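Local coordinates for exopolysaccharide biosynthesis protein (Pantoea stewartii subsp. stewartii DC283, PDB 6TGF) that modifies the glycan of the bacterial biofilm, probably as a hydrolase, and has a bacteriophage tailspike-like parallel beta-helix fold, at residues B[248-251]-B[252-255]; B[473-476]-B[477-480]; B[57-60]-B[61-65]. All coordinates share one frame; numbering follows the deposited sequence.

In the fold
The three contacts are local turns or helix starts, and they come along the chain in the order 3, 1, 2. Interaction 3 lies in the head-binding region, where the short helices 53-57 and 61-66 meet beside helix 109-117. Interaction 1 is the start of helix 252-265, just before the strands of the parallel beta-helix begin. Interaction 2 turns the chain from strand 473-474 into strand 479-488, within the coils of that beta-helix. Centres of interactions 3 and 1 are about 34 Å apart, those of 1 and 2 about 42 Å, and those of 3 and 2 about 73 Å. The spacing follows the elongated, tailspike-like shape of the subunit.

Interaction 1 of 3, residues B[248-251]-B[252-255]; sequences KTDS and APAI
Asp250 meets Ala252, and Ser251 meets Ile255, at the first turn of helix 252-265. Two hydrogen bonds form. In the first, Ala252 N donates to Asp250 OD1 at 3.1 Å, and the N-H comes from above the carboxylate plane, 62° out of it. This is an Asx turn just before the helix, made by Asp250 and not by the N-cap residue Ser251. With CG turned away from its own backbone N (chi1 -171°), the carboxylate lies over the start of the helix. The second bond is backbone to backbone: Ile255 N donates to Ser251 O at 3.0 Å. It is the first regular i to i+4 bond of the helix.

Packing adds to this. CG1 and CD1 of Ile255 pack against Ser251 O, CG1 at 3.2 Å. The ring of Pro253 rests on the preceding loop, its CD 3.6 Å from Asp250 O. Ser251 OG bonds to Phe279 O and makes no capping bond. Asp250 OD2 in turn bonds to Thr281 OG1.

Asp250 thus joins the helix start to the chain around strand 276-279. Its negative charge near the helix N-terminus is probably favourable, because it faces the positive end of the helix dipole.

Interaction 2 of 3, residues B[473-476]-B[477-480]; sequences LIAW and HSRL
Ala475 and Ser478 close a type II beta turn. Ser478 N donates to Ala475 O at 3.2 Å, with an N-H...O angle of 147°. The donor stands above the carbonyl plane. His477 takes the third position of the turn with a positive phi of 59°, in the left-handed helical region.

The His477 side chain can be followed outward. Its CB adjoins the peptide carbonyl of Trp476. With chi1 at -57°, CG sits beside the backbone N and the ring stays close to the Trp476-His477 peptide. CG lies 3.6 Å from Trp476 C, and CD2 lies 3.9 Å from the same atom. The peptide meets the ring obliquely. At the tip, NE2 bonds to Gly499 O, which fixes the far end of the imidazole.

Ala475 CB makes an apolar contact with Leu480 CD1 at 4.1 Å. Ser478 CB lies 3.9 Å from Ala475 CB, while Ser478 OG bonds to Ile454 O. The Trp476 indole has Ile474 CG2 over the centre of one face, 3.5 Å above the ring plane.

The turn lies in a coil of the parallel beta-helix and joins its successive strands 473-474 and 479-488. The first runs parallel to strand 493-494, and the second lies between the parallel strands 458-467 and 511-514. Asn495 ND2 bonds to both Ala475 O and Ser478 O, just past strand 493-494.

Interaction 3 of 3, residues B[57-60]-B[61-65]; sequences YAMP and PQFWQ
The start of helix 61-66, in the head-binding region, is where Pro60 meets Phe63 and Trp64. Pro60 is the N-cap residue. Its carbonyl oxygen takes two backbone bonds: one from Phe63 N at 3.0 Å, and a weak one from Trp64 N at 3.5 Å. The Phe63 N-H comes from above the carbonyl plane.

Side chains bridge the same turn. Met59 and Phe63 cross at about a right angle in a Met-aromatic contact. Met59 SD is 3.4 Å from Phe63 CD1 and stands oblique to the ring, 60° off its normal. A bend at chi3 (-61°) turns the methyl CE back toward the helix, 3.9 Å from Trp64 CA.

Farther back, Tyr57 and Trp64 form an offset edge-to-face pair. The indole edge points at the tyrosine face, with the planes at 81° and the centroids 5.3 Å apart. The closest atoms are Tyr57 CD1 and Trp64 CZ3, at 3.6 Å. Trp64 NE1 bonds to Asp113 OD1, and the side chains of Tyr57 and Trp64 both touch Val116 of helix 109-117.

Sulfur, aromatic and apolar contacts therefore carry most of the side-chain packing here. The polar indole N-H is satisfied by the neighbouring helix, and that bond limits the rotation of the ring.

Interaction 1 of 3, residues B[248-251]-B[252-255]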
# COMPACT_ATOMS: atom_id res chain seq x y z
N LYS B 248 -20.97 1.93 30.73
CA LYS B 248 -21.85 2.79 31.57
C LYS B 248 -21.01 3.79 32.36
O LYS B 248 -21.28 5.01 32.26
CB LYS B 248 -22.67 1.95 32.56
CG LYS B 248 -23.59 0.90 31.95
CD LYS B 248 -24.33 1.38 30.73
CE LYS B 248 -25.54 0.53 30.42
NZ LYS B 248 -26.34 1.13 29.33
N THR B 249 -20.04 3.30 33.13
CA THR B 249 -19.15 4.10 34.02
C THR B 249 -18.26 5.00 33.16
O THR B 249 -17.57 4.46 32.26
CB THR B 249 -18.31 3.20 34.93
OG1 THR B 249 -19.16 2.19 35.48
CG2 THR B 249 -17.64 3.97 36.04
N ASP B 250 -18.27 6.30 33.43
CA ASP B 250 -17.44 7.31 32.72
C ASP B 250 -15.96 6.98 32.95
O ASP B 250 -15.53 6.98 34.12
CB ASP B 250 -17.79 8.73 33.18
CG ASP B 250 -17.14 9.83 32.34
OD1 ASP B 250 -16.57 9.51 31.28
OD2 ASP B 250 -17.22 11.00 32.77
N SER B 251 -15.23 6.69 31.87
CA SER B 251 -13.78 6.37 31.88
C SER B 251 -12.96 7.59 31.44
O SER B 251 -11.76 7.41 31.14
CB SER B 251 -13.49 5.16 31.02
OG SER B 251 -13.92 5.38 29.68
N ALA B 252 -13.57 8.78 31.41
CA ALA B 252 -12.90 10.06 31.09
C ALA B 252 -11.81 10.34 32.13
O ALA B 252 -10.70 10.70 31.75
CB ALA B 252 -13.91 11.19 31.01
N PRO B 253 -12.08 10.19 33.45
CA PRO B 253 -11.04 10.40 34.46
C PRO B 253 -9.79 9.53 34.23
O PRO B 253 -8.70 10.05 34.36
CB PRO B 253 -11.73 9.99 35.78
CG PRO B 253 -13.20 10.21 35.50
CD PRO B 253 -13.38 9.84 34.05
N ALA B 254 -9.99 8.26 33.89
CA ALA B 254 -8.92 7.27 33.60
C ALA B 254 -8.12 7.73 32.38
O ALA B 254 -6.88 7.73 32.44
CB ALA B 254 -9.52 5.90 33.39
N ILE B 255 -8.83 8.11 31.30
CA ILE B 255 -8.23 8.59 30.02
C ILE B 255 -7.39 9.84 30.29
O ILE B 255 -6.26 9.92 29.76
CB ILE B 255 -9.33 8.84 28.96
CG1 ILE B 255 -9.96 7.52 28.50
CG2 ILE B 255 -8.79 9.64 27.79
CD1 ILE B 255 -11.27 7.68 27.76

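Interaction 2 of 3, residues B[473-476]-B[477-480]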
# COMPACT_ATOMS: atom_id res chain seq x y z
N LEU B 473 -19.74 14.07 -5.94
CA LEU B 473 -18.49 14.48 -5.25
C LEU B 473 -18.05 15.81 -5.86
O LEU B 473 -17.78 15.83 -7.08
CB LEU B 473 -17.42 13.39 -5.42
CG LEU B 473 -16.02 13.74 -4.91
CD1 LEU B 473 -16.03 13.97 -3.40
CD2 LEU B 473 -15.03 12.64 -5.27
N ILE B 474 -18.03 16.89 -5.07
CA ILE B 474 -17.66 18.25 -5.54
C ILE B 474 -16.13 18.31 -5.67
O ILE B 474 -15.44 18.20 -4.64
CB ILE B 474 -18.20 19.34 -4.58
CG1 ILE B 474 -19.72 19.25 -4.40
CG2 ILE B 474 -17.77 20.73 -5.05
CD1 ILE B 474 -20.52 19.49 -5.66
N ALA B 475 -15.63 18.47 -6.90
CA ALA B 475 -14.19 18.53 -7.24
C ALA B 475 -13.92 19.74 -8.15
O ALA B 475 -13.16 19.59 -9.12
CB ALA B 475 -13.77 17.23 -7.90
N TRP B 476 -14.51 20.90 -7.81
CA TRP B 476 -14.39 22.16 -8.60
C TRP B 476 -12.93 22.62 -8.61
O TRP B 476 -12.33 22.69 -7.53
CB TRP B 476 -15.30 23.25 -8.03
CG TRP B 476 -16.77 22.94 -8.05
CD1 TRP B 476 -17.42 22.09 -8.90
CD2 TRP B 476 -17.77 23.50 -7.19
NE1 TRP B 476 -18.76 22.07 -8.61
CE2 TRP B 476 -19.01 22.93 -7.57
CE3 TRP B 476 -17.75 24.42 -6.14
CZ2 TRP B 476 -20.20 23.25 -6.93
CZ3 TRP B 476 -18.94 24.74 -5.51
CH2 TRP B 476 -20.15 24.16 -5.90
N HIS B 477 -12.38 22.89 -9.80
CA HIS B 477 -10.99 23.37 -10.03
C HIS B 477 -9.97 22.35 -9.49
O HIS B 477 -8.80 22.75 -9.30
CB HIS B 477 -10.77 24.75 -9.39
CG HIS B 477 -11.70 25.80 -9.87
ND1 HIS B 477 -11.63 26.34 -11.14
CD2 HIS B 477 -12.72 26.44 -9.24
CE1 HIS B 477 -12.57 27.26 -11.28
NE2 HIS B 477 -13.25 27.34 -10.13
N SER B 478 -10.38 21.10 -9.25
CA SER B 478 -9.55 20.06 -8.60
C SER B 478 -8.70 19.34 -9.66
O SER B 478 -9.27 18.92 -10.68
CB SER B 478 -10.39 19.09 -7.81
OG SER B 478 -9.60 18.43 -6.84
N ARG B 479 -7.40 19.22 -9.41
CA ARG B 479 -6.41 18.61 -10.33
C ARG B 479 -6.39 17.10 -10.11
O ARG B 479 -5.60 16.63 -9.26
CB ARG B 479 -5.03 19.24 -10.12
CG ARG B 479 -4.99 20.76 -10.27
CD ARG B 479 -3.66 21.34 -9.85
NE ARG B 479 -3.49 21.39 -8.40
CZ ARG B 479 -2.33 21.64 -7.78
NH1 ARG B 479 -1.23 21.86 -8.47
NH2 ARG B 479 -2.29 21.66 -6.46
N LEU B 480 -7.24 16.36 -10.83
CA LEU B 480 -7.47 14.90 -10.63
C LEU B 480 -6.57 14.10 -11.58
O LEU B 480 -6.33 14.56 -12.71
CB LEU B 480 -8.94 14.58 -10.86
CG LEU B 480 -9.94 15.42 -10.07
CD1 LEU B 480 -11.35 14.86 -10.22
CD2 LEU B 480 -9.56 15.49 -8.60

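Interaction 3 of 3, residues B[57-60]-B[61-65]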
# COMPACT_ATOMS: atom_id res chain seq x y z
N TYR B 57 -5.31 -6.13 57.89
CA TYR B 57 -6.06 -6.58 56.68
C TYR B 57 -5.08 -6.88 55.54
O TYR B 57 -5.36 -7.79 54.74
CB TYR B 57 -7.08 -5.52 56.24
CG TYR B 57 -8.29 -5.39 57.13
CD1 TYR B 57 -9.24 -6.40 57.20
CD2 TYR B 57 -8.51 -4.24 57.87
CE1 TYR B 57 -10.36 -6.28 58.00
CE2 TYR B 57 -9.63 -4.11 58.68
CZ TYR B 57 -10.56 -5.13 58.75
OH TYR B 57 -11.67 -5.00 59.53
N ALA B 58 -3.96 -6.13 55.48
CA ALA B 58 -2.95 -6.21 54.39
C ALA B 58 -2.07 -7.45 54.55
O ALA B 58 -1.43 -7.82 53.55
CB ALA B 58 -2.11 -4.96 54.36
N MET B 59 -2.02 -8.07 55.74
CA MET B 59 -1.23 -9.32 55.98
C MET B 59 -1.95 -10.48 55.31
O MET B 59 -3.16 -10.40 55.06
CB MET B 59 -1.08 -9.63 57.47
CG MET B 59 -0.69 -8.45 58.33
SD MET B 59 -0.38 -8.88 60.07
CE MET B 59 -1.99 -9.51 60.55
N PRO B 60 -1.26 -11.60 54.99
CA PRO B 60 -1.93 -12.82 54.53
C PRO B 60 -2.90 -13.34 55.60
O PRO B 60 -2.59 -13.28 56.79
CB PRO B 60 -0.80 -13.83 54.29
CG PRO B 60 0.46 -12.98 54.18
CD PRO B 60 0.21 -11.75 55.03
N PRO B 61 -4.09 -13.87 55.22
CA PRO B 61 -5.07 -14.33 56.21
C PRO B 61 -4.54 -15.37 57.21
O PRO B 61 -5.01 -15.38 58.34
CB PRO B 61 -6.18 -14.97 55.35
CG PRO B 61 -6.05 -14.29 54.00
CD PRO B 61 -4.56 -14.03 53.84
N GLN B 62 -3.58 -16.20 56.78
CA GLN B 62 -2.96 -17.28 57.59
C GLN B 62 -2.17 -16.65 58.75
O GLN B 62 -2.17 -17.23 59.85
CB GLN B 62 -2.03 -18.14 56.73
CG GLN B 62 -2.75 -18.92 55.63
CD GLN B 62 -3.06 -18.09 54.41
OE1 GLN B 62 -2.50 -17.02 54.20
NE2 GLN B 62 -3.98 -18.59 53.60
N PHE B 63 -1.53 -15.50 58.49
CA PHE B 63 -0.70 -14.74 59.47
C PHE B 63 -1.60 -14.22 60.60
O PHE B 63 -1.30 -14.48 61.77
CB PHE B 63 0.04 -13.60 58.76
CG PHE B 63 1.15 -12.99 59.56
CD1 PHE B 63 0.89 -11.97 60.47
CD2 PHE B 63 2.46 -13.42 59.41
CE1 PHE B 63 1.92 -11.41 61.21
CE2 PHE B 63 3.48 -12.85 60.15
CZ PHE B 63 3.21 -11.85 61.05
N TRP B 64 -2.67 -13.49 60.24
CA TRP B 64 -3.72 -12.97 61.16
C TRP B 64 -4.13 -14.09 62.13
O TRP B 64 -4.01 -13.89 63.36
CB TRP B 64 -4.92 -12.45 60.36
CG TRP B 64 -5.92 -11.65 61.15
CD1 TRP B 64 -6.16 -11.70 62.49
CD2 TRP B 64 -6.84 -10.68 60.62
NE1 TRP B 64 -7.15 -10.82 62.83
CE2 TRP B 64 -7.59 -10.18 61.71
CE3 TRP B 64 -7.10 -10.18 59.34
CZ2 TRP B 64 -8.58 -9.22 61.55
CZ3 TRP B 64 -8.08 -9.22 59.18
CH2 TRP B 64 -8.81 -8.75 60.28
N GLN B 65 -4.57 -15.23 61.58
CA GLN B 65 -5.20 -16.35 62.32
C GLN B 65 -4.19 -17.06 63.23
O GLN B 65 -4.59 -17.45 64.35
CB GLN B 65 -5.82 -17.35 61.34
CG GLN B 65 -7.26 -17.01 60.95
CD GLN B 65 -8.26 -17.33 62.03
OE1 GLN B 65 -9.37 -16.80 62.05
NE2 GLN B 65 -7.89 -18.22 62.94